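Local coordinates for protein exodeoxyribonuclease III (PDB 5J8N) that probably acts as a magnesium-dependent DNA repair nuclease, cutting DNA at abasic sites and trimming duplex ends in the 3'-5' direction, at residues K20-L25 and G72-N77; I88-R93 and L122-A127; F97-T100 and F105-L108; E158-R163 and S192-N197. The protein carries 3 engineered substitutions. One frame throughout, in Å; residues are numbered along the deposited sequence. Where two conformers were deposited one is given.

Contact 1 of 4, residues K20-L25 and G72-N77; sequences KGFLDL and GTFSKN
F22 reaches with the outer rim of its ring, CZ and CE2, to the outer rim of the F74 ring, and this pair of phenylalanines is the whole of the contact between 20-25 and 72-77. The closest atoms are F22 CZ and F74 CE1, 3.7 Å apart; F22 CE2 lies 4.1 Å from F74 CZ. Seen from F22, the partner atom stands at the ring edge, close to the ring plane. The two planes are inclined at 45°, an oblique meeting in which the side chains arrive from opposite directions. F22 extends with CG anti to its backbone N (chi1 174°), which carries the ring away from the helix toward the strand; F74 instead keeps CG beside its own N, anti to the carbonyl carbon. Both residues are buried and the contact is purely apolar. G21 takes the N-cap position just before F22, and its backbone angles suit glycine, since a CB there would press on the carbonyl O of K20. Around the pair, F22 also rests on W9, V34 and V36, while F74 packs against F60 and V50. This is helix-on-sheet packing: a short helix laid over one face of a mixed sheet, with F22, its first residue, and L25 turned to the strands, as part of the layered alpha/beta sandwich of the DNase I-like fold to which the AP/ExoA nucleases belong.

Contact 2 of 4, residues I88-R93 and L122-A127; sequences IEVFDR and LGYKMA
Y124 and V90 share the one hydrogen bond between 88-93 and 122-127: Y124 OH donates to V90 O over 2.8 Å, with the donor tilted 19° from the carbonyl plane. The acceptor lies at the edge of the tyrosine ring, and the phenol spans the gap because its CG is anti to the backbone N (chi1 -178°).

Aromatic packing comes next. The edge of F91 is turned to the face of Y124 in an offset edge-to-face pair, with the planes at 64°. Its nearest ring approach is F91 CD1 to Y124 CZ, 3.6 Å. Farther along the same ring, F91 CZ touches A127 CB at 3.9 Å, and beyond the segments F91 meets F128 edge-to-face. In the conformer given, V90 CG2 adds a looser apolar touch to Y124.

A phenylalanine in place of Y124 would probably keep much of the ring packing but leave V90 O without its hydroxyl donor and the short helix less firmly tied.

Helix 89-92 is therefore fastened to helix 119-141 near the surface by one directional bond set within aromatic and aliphatic packing, with no charge pairing across the contact.

Contact 3 of 4, residues F97-T100 and F105-L108; sequences FLRT and FVLL
R99 lies alongside L108, the two side chains pointing the same way from a non-hydrogen-bonded antiparallel pair. Its CB meets L108 CD2 at 3.6 Å, and CG is equally near that methyl. With CG anti to the backbone N (chi1 170°) and the chain extended onward to NE, the aliphatic part runs over the neighbouring strand: CD still touches L108 CD2, then approaches V106 CG1, and NE comes to 3.7 Å from V106 CG1. The charged end finds its partners elsewhere: NE forms a salt bridge with D101, and NH1 bonds to the hydroxyl of Y135. A methionine in place of R99 would probably retain some contact with L108 and V106 but leave D101 without its cationic mate and Y135 without that donor.

On the same face, F97 CZ touches L108 CD2 at 3.8 Å, so this leucine methyl sits against both the arginine stem and the phenylalanine ring. Toward the other face, T100 and L107 run side by side, T100 OG1 lying 3.7 Å from L107 CB. Their backbones form a hydrogen-bonded pair, T100 N to L107 O and L107 N to T100 O, each 2.9 Å. R99 CA adds a CH...O contact to L107 O at 3.3 Å.

These are the two arms of a beta hairpin inside a mixed sheet, with strand 81-84 beyond 97-101 and strand 146-149 running parallel to 106-111. F97 and R99 face Y135 of helix 119-141, whereas L98 and T100 pack on T73 of strand 71-75 in the other sheet.

Contact 4 of 4, residues E158-R163 and S192-N197; sequences EIDLAR and SFRMFN
R194 and D160 form a salt bridge between a loop and a short helix of the DNase I-like fold: D160 closes the 3-10 turn 158-160, and R194 lies on the weakly bonded helix 192-196. The D160 side chain is about 10 Å from that of D222, predicted to matter for catalysis, which puts the bridge beside the probable active site.

The direct ionic bond runs from R194 NH2 to D160 OD1 at 2.9 Å, with an N-H...O angle of 163°. The acceptor lies near the guanidinium plane, yet NH2 meets the oxygen from above the carboxylate plane. D160 OD1 also pairs with R220, while D160 OD2 accepts from K157 N, so both oxygens of this buried carboxylate are engaged.

Two waters run beside the bridge. One links R194 NH2 to I159 O; the other accepts from R194 NE and donates to D160 OD2 at 2.7 Å.

The I159 methyl CG2 makes a van der Waals touch on R194 NH2 at 3.6 Å.

Within the segment, F193 CD2 lies over one guanidinium face; just beyond it, E199 O accepts from NH1. The bend at chi2 (-54°) lets R194 NH1 also bond N197 O, 2.9 Å away and only 6° out of the guanidinium plane.

Along the chain contact 1 closes before the others begin; 97-100 and 105-108 then fall between the two halves of contact 2, and contact 4 comes last. Contacts 1 and 3, about 16 Å apart between centres, touch where the two sheets face each other: T73 OG1 is 3.6 Å from L98 CD2. Centre to centre, contact 2 lies about 18 Å from contact 3 and about 27 Å from contact 1; its helices 89-92 and 119-141 flank the hairpin in sequence. Contact 4, about 24 Å from contact 3 between centres, joins a loop and short helix near predicted active-site residues. Contacts 1 to 3 thus sample the layers of one alpha/beta sandwich, a scaffold that probably frames the catalytic site.

Contact 1 of 4, residues K20-L25 and G72-N77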
loop_
_atom_site.group_PDB
_atom_site.type_symbol
_atom_site.label_atom_id
_atom_site.label_comp_id
_atom_site.label_asym_id
_atom_site.label_seq_id
_atom_site.Cartn_x
_atom_site.Cartn_y
_atom_site.Cartn_z
ATOM N N LYS A 20 -10.616 -12.851 10.436
ATOM C CA LYS A 20 -9.288 -13.353 10.753
ATOM C C LYS A 20 -8.413 -12.270 11.346
ATOM O O LYS A 20 -7.205 -12.329 11.263
ATOM C CB LYS A 20 -8.616 -13.897 9.485
ATOM C CG LYS A 20 -9.275 -15.062 8.934
ATOM C CD LYS A 20 -9.271 -16.154 9.940
ATOM C CE LYS A 20 -9.641 -17.459 9.318
ATOM N NZ LYS A 20 -9.450 -18.553 10.326
ATOM N N GLY A 21 -9.058 -11.291 11.936
ATOM C CA GLY A 21 -8.302 -10.341 12.738
ATOM C C GLY A 21 -8.348 -8.913 12.271
ATOM O O GLY A 21 -7.842 -8.023 13.002
ATOM N N PHE A 22 -8.803 -8.654 11.042
ATOM C CA PHE A 22 -8.781 -7.278 10.615
ATOM C C PHE A 22 -9.608 -6.408 11.556
ATOM O O PHE A 22 -9.190 -5.278 11.873
ATOM C CB PHE A 22 -9.267 -7.111 9.160
ATOM C CG PHE A 22 -9.367 -5.666 8.795
ATOM C CD1 PHE A 22 -8.194 -4.945 8.621
ATOM C CD2 PHE A 22 -10.591 -5.014 8.835
ATOM C CE1 PHE A 22 -8.240 -3.579 8.411
ATOM C CE2 PHE A 22 -10.627 -3.635 8.577
ATOM C CZ PHE A 22 -9.479 -2.955 8.401
ATOM N N LEU A 23 -10.766 -6.874 11.992
ATOM C CA LEU A 23 -11.580 -6.071 12.870
ATOM C C LEU A 23 -10.846 -5.855 14.181
ATOM O O LEU A 23 -10.927 -4.775 14.783
ATOM C CB LEU A 23 -12.928 -6.736 13.110
ATOM C CG LEU A 23 -14.189 -5.920 13.143
ATOM C CD1 LEU A 23 -14.320 -5.135 11.851
ATOM C CD2 LEU A 23 -15.282 -6.973 13.268
ATOM N N ASP A 24 -10.148 -6.879 14.657
ATOM C CA ASP A 24 -9.393 -6.680 15.904
ATOM C C ASP A 24 -8.372 -5.554 15.737
ATOM O O ASP A 24 -8.205 -4.697 16.627
ATOM C CB ASP A 24 -8.650 -7.956 16.342
ATOM C CG ASP A 24 -9.569 -9.133 16.611
ATOM O OD1 ASP A 24 -10.783 -8.958 16.858
ATOM O OD2 ASP A 24 -9.024 -10.240 16.551
ATOM N N LEU A 25 -7.698 -5.548 14.584
ATOM C CA LEU A 25 -6.677 -4.542 14.347
ATOM C C LEU A 25 -7.307 -3.159 14.348
ATOM O O LEU A 25 -6.800 -2.218 14.946
ATOM C CB LEU A 25 -5.990 -4.813 13.024
ATOM C CG LEU A 25 -4.883 -3.907 12.528
ATOM C CD1 LEU A 25 -3.969 -4.672 11.548
ATOM C CD2 LEU A 25 -5.523 -2.747 11.856
ATOM N N GLY A 72 -9.346 0.825 0.726
ATOM C CA GLY A 72 -10.088 1.657 1.674
ATOM C C GLY A 72 -9.129 2.246 2.697
ATOM O O GLY A 72 -8.042 1.699 2.963
ATOM N N THR A 73 -9.555 3.363 3.256
ATOM C CA THR A 73 -8.795 4.086 4.276
ATOM C C THR A 73 -9.717 4.419 5.415
ATOM O O THR A 73 -10.774 4.991 5.253
ATOM C CB THR A 73 -8.220 5.381 3.690
ATOM O OG1 THR A 73 -7.272 5.017 2.698
ATOM C CG2 THR A 73 -7.533 6.253 4.757
ATOM N N PHE A 74 -9.268 4.042 6.609
ATOM C CA PHE A 74 -9.874 4.446 7.883
ATOM C C PHE A 74 -9.007 5.471 8.573
ATOM O O PHE A 74 -7.792 5.299 8.622
ATOM C CB PHE A 74 -9.985 3.240 8.832
ATOM C CG PHE A 74 -10.808 2.109 8.311
ATOM C CD1 PHE A 74 -10.244 1.161 7.430
ATOM C CD2 PHE A 74 -12.113 1.961 8.731
ATOM C CE1 PHE A 74 -11.013 0.072 6.978
ATOM C CE2 PHE A 74 -12.900 0.898 8.274
ATOM C CZ PHE A 74 -12.316 -0.042 7.401
ATOM N N SER A 75 -9.601 6.510 9.155
ATOM C CA SER A 75 -8.781 7.462 9.908
ATOM C C SER A 75 -9.576 8.026 11.042
ATOM O O SER A 75 -10.782 8.309 10.961
ATOM C CB SER A 75 -8.187 8.593 9.013
ATOM O OG SER A 75 -9.188 9.279 8.325
ATOM N N LYS A 76 -8.859 8.291 12.132
ATOM C CA LYS A 76 -9.493 8.927 13.278
ATOM C C LYS A 76 -9.909 10.372 12.970
ATOM O O LYS A 76 -10.942 10.824 13.466
ATOM C CB LYS A 76 -8.554 8.909 14.513
ATOM C CG LYS A 76 -8.270 7.490 14.990
ATOM C CD LYS A 76 -7.500 7.498 16.330
ATOM C CE LYS A 76 -7.176 6.082 16.783
ATOM N NZ LYS A 76 -6.631 6.126 18.189
ATOM N N ASN A 77 -9.103 11.056 12.162
ATOM C CA ASN A 77 -9.406 12.427 11.730
ATOM C C ASN A 77 -10.109 12.428 10.365
ATOM O O ASN A 77 -9.801 11.595 9.516
ATOM C CB ASN A 77 -8.130 13.256 11.644
ATOM C CG ASN A 77 -7.531 13.568 13.023
ATOM O OD1 ASN A 77 -8.228 13.572 14.029
ATOM N ND2 ASN A 77 -6.242 13.825 13.042
#

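Contact 2 of 4, residues I88-R93 and L122-A127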
loop_
_atom_site.group_PDB
_atom_site.type_symbol
_atom_site.label_atom_id
_atom_site.label_comp_id
_atom_site.label_asym_id
_atom_site.label_seq_id
_atom_site.Cartn_x
_atom_site.Cartn_y
_atom_site.Cartn_z
ATOM N N ILE A 88 -7.931 9.180 -14.441
ATOM C CA ILE A 88 -7.709 8.539 -15.744
ATOM C C ILE A 88 -8.584 7.302 -15.773
ATOM O O ILE A 88 -8.346 6.391 -14.984
ATOM C CB ILE A 88 -6.242 8.152 -15.952
ATOM C CG1 ILE A 88 -5.369 9.429 -15.935
ATOM C CG2 ILE A 88 -6.073 7.350 -17.266
ATOM C CD1 ILE A 88 -3.921 9.144 -15.792
ATOM N N GLU A 89 -9.573 7.284 -16.643
ATOM C CA GLU A 89 -10.652 6.260 -16.541
ATOM C C GLU A 89 -10.100 4.840 -16.575
ATOM O O GLU A 89 -10.554 3.976 -15.796
ATOM C CB GLU A 89 -11.712 6.461 -17.637
ATOM C CG GLU A 89 -12.958 5.564 -17.476
ATOM C CD GLU A 89 -12.791 4.143 -18.061
ATOM O OE1 GLU A 89 -12.062 3.973 -19.070
ATOM O OE2 GLU A 89 -13.404 3.189 -17.516
ATOM N N VAL A 90 -9.147 4.554 -17.451
ATOM C CA VAL A 90 -8.711 3.173 -17.627
ATOM C C VAL A 90 -8.019 2.674 -16.353
ATOM O O VAL A 90 -8.003 1.443 -16.099
ATOM C CB VAL A 90 -7.804 3.029 -18.881
ATOM C CG1 VAL A 90 -6.454 3.719 -18.656
ATOM C CG2 VAL A 90 -7.633 1.581 -19.261
ATOM N N PHE A 91 -7.525 3.569 -15.490
ATOM C CA PHE A 91 -6.992 3.154 -14.196
ATOM C C PHE A 91 -8.031 3.305 -13.095
ATOM O O PHE A 91 -8.154 2.405 -12.195
ATOM C CB PHE A 91 -5.715 3.977 -13.845
ATOM C CG PHE A 91 -4.643 3.854 -14.887
ATOM C CD1 PHE A 91 -4.239 2.590 -15.327
ATOM C CD2 PHE A 91 -4.062 4.971 -15.477
ATOM C CE1 PHE A 91 -3.280 2.444 -16.309
ATOM C CE2 PHE A 91 -3.118 4.820 -16.502
ATOM C CZ PHE A 91 -2.724 3.544 -16.925
ATOM N N ASP A 92 -8.830 4.360 -13.122
ATOM C CA ASP A 92 -9.786 4.602 -12.034
ATOM C C ASP A 92 -10.811 3.463 -11.988
ATOM O O ASP A 92 -11.239 3.088 -10.861
ATOM C CB ASP A 92 -10.504 5.972 -12.202
ATOM C CG ASP A 92 -9.548 7.167 -12.092
ATOM O OD1 ASP A 92 -8.390 6.991 -11.827
ATOM O OD2 ASP A 92 -10.039 8.272 -12.342
ATOM N N ARG A 93 -11.135 2.857 -13.116
ATOM C CA ARG A 93 -12.203 1.864 -13.161
ATOM C C ARG A 93 -11.788 0.558 -12.445
ATOM O O ARG A 93 -12.622 -0.335 -12.256
ATOM C CB ARG A 93 -12.624 1.570 -14.604
ATOM C CG ARG A 93 -11.786 0.521 -15.361
ATOM C CD ARG A 93 -12.455 0.020 -16.691
ATOM N NE ARG A 93 -12.286 0.938 -17.817
ATOM C CZ ARG A 93 -11.745 0.626 -19.002
ATOM N NH1 ARG A 93 -11.299 -0.594 -19.258
ATOM N NH2 ARG A 93 -11.649 1.552 -19.941
ATOM N N LEU A 122 1.155 -6.967 -17.591
ATOM C CA LEU A 122 2.455 -6.366 -17.257
ATOM C C LEU A 122 2.502 -4.941 -17.885
ATOM O O LEU A 122 2.923 -3.986 -17.211
ATOM C CB LEU A 122 3.619 -7.226 -17.778
ATOM C CG LEU A 122 5.006 -6.581 -17.602
ATOM C CD1 LEU A 122 5.285 -6.256 -16.125
ATOM C CD2 LEU A 122 6.094 -7.500 -18.171
ATOM N N GLY A 123 1.998 -4.790 -19.092
ATOM C CA GLY A 123 1.963 -3.500 -19.776
ATOM C C GLY A 123 1.111 -2.536 -18.978
ATOM O O GLY A 123 1.482 -1.368 -18.801
ATOM N N TYR A 124 -0.017 -3.016 -18.477
ATOM C CA TYR A 124 -0.934 -2.193 -17.728
ATOM C C TYR A 124 -0.278 -1.742 -16.438
ATOM O O TYR A 124 -0.398 -0.579 -16.035
ATOM C CB TYR A 124 -2.234 -2.981 -17.435
ATOM C CG TYR A 124 -3.311 -2.199 -16.693
ATOM C CD1 TYR A 124 -4.291 -1.493 -17.408
ATOM C CD2 TYR A 124 -3.389 -2.193 -15.314
ATOM C CE1 TYR A 124 -5.268 -0.786 -16.723
ATOM C CE2 TYR A 124 -4.370 -1.503 -14.635
ATOM C CZ TYR A 124 -5.312 -0.805 -15.353
ATOM O OH TYR A 124 -6.265 -0.128 -14.645
ATOM N N LYS A 125 0.373 -2.671 -15.737
ATOM C CA LYS A 125 1.120 -2.343 -14.530
ATOM C C LYS A 125 2.148 -1.219 -14.784
ATOM O O LYS A 125 2.205 -0.252 -14.017
ATOM C CB LYS A 125 1.831 -3.601 -13.995
ATOM C CG LYS A 125 2.658 -3.362 -12.751
ATOM C CD LYS A 125 3.345 -4.665 -12.335
ATOM C CE LYS A 125 4.100 -4.437 -11.013
ATOM N NZ LYS A 125 4.865 -5.675 -10.636
ATOM N N MET A 126 2.932 -1.354 -15.844
ATOM C CA MET A 126 3.940 -0.328 -16.135
ATOM C C MET A 126 3.278 1.010 -16.504
ATOM O O MET A 126 3.777 2.079 -16.110
ATOM C CB MET A 126 4.864 -0.813 -17.221
ATOM C CG MET A 126 5.674 -2.063 -16.880
ATOM S SD MET A 126 6.676 -1.928 -15.380
ATOM C CE MET A 126 7.828 -0.658 -15.860
ATOM N N ALA A 127 2.167 0.965 -17.231
ATOM C CA ALA A 127 1.451 2.192 -17.571
ATOM C C ALA A 127 0.868 2.848 -16.293
ATOM O O ALA A 127 0.855 4.079 -16.127
ATOM C CB ALA A 127 0.352 1.883 -18.563
#

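Contact 3 of 4, residues F97-T100 and F105-L108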
loop_
_atom_site.group_PDB
_atom_site.type_symbol
_atom_site.label_atom_id
_atom_site.label_comp_id
_atom_site.label_asym_id
_atom_site.label_seq_id
_atom_site.Cartn_x
_atom_site.Cartn_y
_atom_site.Cartn_z
ATOM N N PHE A 97 -6.916 3.146 -6.231
ATOM C CA PHE A 97 -6.278 4.385 -5.815
ATOM C C PHE A 97 -7.254 5.206 -5.024
ATOM O O PHE A 97 -8.338 5.550 -5.500
ATOM C CB PHE A 97 -5.818 5.133 -7.066
ATOM C CG PHE A 97 -5.119 6.422 -6.816
ATOM C CD1 PHE A 97 -5.827 7.567 -6.539
ATOM C CD2 PHE A 97 -3.713 6.476 -6.917
ATOM C CE1 PHE A 97 -5.126 8.834 -6.367
ATOM C CE2 PHE A 97 -3.036 7.705 -6.761
ATOM C CZ PHE A 97 -3.757 8.834 -6.451
ATOM N N LEU A 98 -6.841 5.551 -3.823
ATOM C CA LEU A 98 -7.677 6.402 -2.959
ATOM C C LEU A 98 -6.842 7.465 -2.276
ATOM O O LEU A 98 -5.896 7.134 -1.517
ATOM C CB LEU A 98 -8.400 5.495 -1.936
ATOM C CG LEU A 98 -9.267 6.208 -0.923
ATOM C CD1 LEU A 98 -10.365 6.853 -1.627
ATOM C CD2 LEU A 98 -9.817 5.187 0.107
ATOM N N ARG A 99 -7.170 8.718 -2.538
ATOM C CA ARG A 99 -6.498 9.877 -1.946
ATOM C C ARG A 99 -7.325 10.464 -0.834
ATOM O O ARG A 99 -8.522 10.774 -0.997
ATOM C CB ARG A 99 -6.229 10.907 -3.031
ATOM C CG ARG A 99 -5.749 12.238 -2.481
ATOM C CD ARG A 99 -5.424 13.195 -3.606
ATOM N NE ARG A 99 -5.162 14.545 -3.085
ATOM C CZ ARG A 99 -4.937 15.574 -3.851
ATOM N NH1 ARG A 99 -4.875 15.446 -5.147
ATOM N NH2 ARG A 99 -4.765 16.765 -3.280
ATOM N N THR A 100 -6.691 10.667 0.316
ATOM C CA THR A 100 -7.291 11.403 1.425
ATOM C C THR A 100 -6.271 12.434 1.898
ATOM O O THR A 100 -5.159 12.053 2.283
ATOM C CB THR A 100 -7.683 10.449 2.597
ATOM O OG1 THR A 100 -6.551 9.640 2.922
ATOM C CG2 THR A 100 -8.852 9.556 2.203
ATOM N N PHE A 105 -0.489 16.390 5.504
ATOM C CA PHE A 105 0.052 15.667 4.370
ATOM C C PHE A 105 -1.069 15.114 3.538
ATOM O O PHE A 105 -2.209 14.995 4.021
ATOM C CB PHE A 105 0.978 14.494 4.805
ATOM C CG PHE A 105 0.307 13.461 5.711
ATOM C CD1 PHE A 105 0.267 13.687 7.079
ATOM C CD2 PHE A 105 -0.282 12.327 5.190
ATOM C CE1 PHE A 105 -0.349 12.764 7.923
ATOM C CE2 PHE A 105 -0.878 11.373 6.044
ATOM C CZ PHE A 105 -0.919 11.593 7.397
ATOM N N VAL A 106 -0.723 14.744 2.318
ATOM C CA VAL A 106 -1.594 14.026 1.394
ATOM C C VAL A 106 -1.296 12.525 1.476
ATOM O O VAL A 106 -0.118 12.154 1.355
ATOM C CB VAL A 106 -1.373 14.491 -0.038
ATOM C CG1 VAL A 106 -2.172 13.659 -1.041
ATOM C CG2 VAL A 106 -1.729 16.012 -0.182
ATOM N N LEU A 107 -2.326 11.686 1.643
ATOM C CA LEU A 107 -2.149 10.248 1.676
ATOM C C LEU A 107 -2.707 9.591 0.432
ATOM O O LEU A 107 -3.888 9.787 0.098
ATOM C CB LEU A 107 -2.849 9.674 2.882
ATOM C CG LEU A 107 -2.815 8.159 3.022
ATOM C CD1 LEU A 107 -1.379 7.587 3.201
ATOM C CD2 LEU A 107 -3.662 7.724 4.251
ATOM N N LEU A 108 -1.864 8.834 -0.253
ATOM C CA LEU A 108 -2.309 8.038 -1.414
ATOM C C LEU A 108 -2.225 6.579 -1.032
ATOM O O LEU A 108 -1.126 6.091 -0.718
ATOM C CB LEU A 108 -1.428 8.317 -2.657
ATOM C CG LEU A 108 -1.271 9.818 -3.025
ATOM C CD1 LEU A 108 -0.402 9.926 -4.277
ATOM C CD2 LEU A 108 -2.628 10.534 -3.187
#

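Contact 4 of 4, residues E158-R163 and S192-N197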
loop_
_atom_site.group_PDB
_atom_site.type_symbol
_atom_site.label_atom_id
_atom_site.label_comp_id
_atom_site.label_asym_id
_atom_site.label_seq_id
_atom_site.Cartn_x
_atom_site.Cartn_y
_atom_site.Cartn_z
ATOM N N GLU A 158 17.548 -6.973 -4.662
ATOM C CA GLU A 158 17.753 -8.385 -4.324
ATOM C C GLU A 158 17.520 -8.631 -2.842
ATOM O O GLU A 158 16.992 -9.684 -2.477
ATOM C CB GLU A 158 19.149 -8.845 -4.752
ATOM C CG GLU A 158 19.278 -8.933 -6.295
ATOM C CD GLU A 158 20.531 -9.643 -6.753
ATOM O OE1 GLU A 158 21.142 -10.350 -5.927
ATOM O OE2 GLU A 158 20.910 -9.460 -7.940
ATOM N N ILE A 159 17.858 -7.665 -1.986
ATOM C CA ILE A 159 17.663 -7.848 -0.550
ATOM C C ILE A 159 16.164 -7.881 -0.205
ATOM O O ILE A 159 15.808 -8.293 0.919
ATOM C CB ILE A 159 18.391 -6.733 0.241
ATOM C CG1 ILE A 159 18.597 -7.066 1.702
ATOM C CG2 ILE A 159 17.763 -5.366 0.062
ATOM C CD1 ILE A 159 19.396 -6.004 2.401
ATOM N N ASP A 160 15.288 -7.461 -1.141
ATOM C CA ASP A 160 13.857 -7.413 -0.852
ATOM C C ASP A 160 13.114 -8.716 -1.133
ATOM O O ASP A 160 11.896 -8.761 -1.012
ATOM C CB ASP A 160 13.228 -6.263 -1.615
ATOM C CG ASP A 160 13.746 -4.934 -1.131
ATOM O OD1 ASP A 160 13.651 -4.721 0.108
ATOM O OD2 ASP A 160 14.261 -4.107 -1.919
ATOM N N LEU A 161 13.804 -9.800 -1.451
ATOM C CA LEU A 161 13.146 -11.106 -1.475
ATOM C C LEU A 161 14.134 -12.201 -1.150
ATOM O O LEU A 161 15.348 -12.036 -1.266
ATOM C CB LEU A 161 12.426 -11.391 -2.830
ATOM C CG LEU A 161 13.266 -11.718 -4.068
ATOM C CD1 LEU A 161 12.334 -12.184 -5.238
ATOM C CD2 LEU A 161 14.054 -10.460 -4.519
ATOM N N ALA A 162 13.604 -13.339 -0.694
ATOM C CA ALA A 162 14.466 -14.422 -0.275
ATOM C C ALA A 162 15.158 -15.167 -1.407
ATOM O O ALA A 162 16.251 -15.684 -1.186
ATOM C CB ALA A 162 13.670 -15.442 0.574
ATOM N N ARG A 163 14.526 -15.257 -2.574
ATOM C CA ARG A 163 15.072 -16.024 -3.682
ATOM C C ARG A 163 15.175 -15.195 -4.938
ATOM O O ARG A 163 14.486 -15.483 -5.942
ATOM C CB ARG A 163 14.194 -17.244 -3.932
ATOM C CG ARG A 163 13.943 -18.074 -2.670
ATOM C CD ARG A 163 15.159 -18.866 -2.235
ATOM N NE ARG A 163 14.724 -20.101 -1.580
ATOM C CZ ARG A 163 14.814 -20.342 -0.276
ATOM N NH1 ARG A 163 15.347 -19.439 0.531
ATOM N NH2 ARG A 163 14.368 -21.493 0.212
ATOM N N SER A 192 10.404 4.305 3.194
ATOM C CA SER A 192 10.512 4.614 4.631
ATOM C C SER A 192 11.192 3.479 5.433
ATOM O O SER A 192 11.994 3.772 6.331
ATOM C CB SER A 192 9.146 4.989 5.233
ATOM O OG SER A 192 8.250 3.909 5.166
ATOM N N PHE A 193 10.849 2.214 5.142
ATOM C CA PHE A 193 11.507 1.141 5.887
ATOM C C PHE A 193 13.006 1.229 5.827
ATOM O O PHE A 193 13.698 1.046 6.826
ATOM C CB PHE A 193 11.025 -0.202 5.368
ATOM C CG PHE A 193 11.513 -1.352 6.204
ATOM C CD1 PHE A 193 10.971 -1.592 7.463
ATOM C CD2 PHE A 193 12.536 -2.152 5.721
ATOM C CE1 PHE A 193 11.446 -2.637 8.251
ATOM C CE2 PHE A 193 13.037 -3.216 6.484
ATOM C CZ PHE A 193 12.501 -3.453 7.775
ATOM N N ARG A 194 13.528 1.571 4.643
ATOM C CA ARG A 194 14.967 1.674 4.422
ATOM C C ARG A 194 15.595 2.956 4.970
ATOM O O ARG A 194 16.818 3.064 5.018
ATOM C CB ARG A 194 15.263 1.534 2.909
ATOM C CG ARG A 194 14.938 0.153 2.349
ATOM C CD ARG A 194 15.618 -0.995 3.125
ATOM N NE ARG A 194 15.292 -2.283 2.508
ATOM C CZ ARG A 194 15.513 -3.438 3.137
ATOM N NH1 ARG A 194 15.963 -3.459 4.381
ATOM N NH2 ARG A 194 15.218 -4.564 2.529
ATOM N N MET A 195 14.790 3.900 5.446
ATOM C CA MET A 195 15.347 5.025 6.200
ATOM C C MET A 195 15.996 4.549 7.480
ATOM O O MET A 195 16.898 5.210 7.973
ATOM C CB MET A 195 14.273 6.054 6.548
ATOM C CG MET A 195 13.765 6.786 5.312
ATOM S SD MET A 195 12.372 7.850 5.700
ATOM C CE MET A 195 13.232 9.066 6.702
ATOM N N PHE A 196 15.568 3.407 8.022
ATOM C CA PHE A 196 16.065 2.995 9.344
ATOM C C PHE A 196 16.688 1.592 9.348
ATOM O O PHE A 196 17.497 1.291 10.225
ATOM C CB PHE A 196 14.930 2.997 10.382
ATOM C CG PHE A 196 14.215 4.314 10.497
ATOM C CD1 PHE A 196 14.715 5.359 11.250
ATOM C CD2 PHE A 196 13.025 4.472 9.845
ATOM C CE1 PHE A 196 14.024 6.561 11.328
ATOM C CE2 PHE A 196 12.337 5.651 9.898
ATOM C CZ PHE A 196 12.828 6.690 10.661
ATOM N N ASN A 197 16.309 0.730 8.404
ATOM C CA ASN A 197 16.706 -0.665 8.463
ATOM C C ASN A 197 17.224 -1.157 7.131
ATOM O O ASN A 197 16.432 -1.293 6.182
ATOM C CB ASN A 197 15.524 -1.524 8.909
ATOM C CG ASN A 197 15.945 -2.971 9.212
ATOM O OD1 ASN A 197 17.002 -3.436 8.761
ATOM N ND2 ASN A 197 15.175 -3.658 10.038
HETATM O O HOH W 1 14.427 -7.405 3.201
HETATM O O HOH W 2 15.389 -2.002 -0.559
#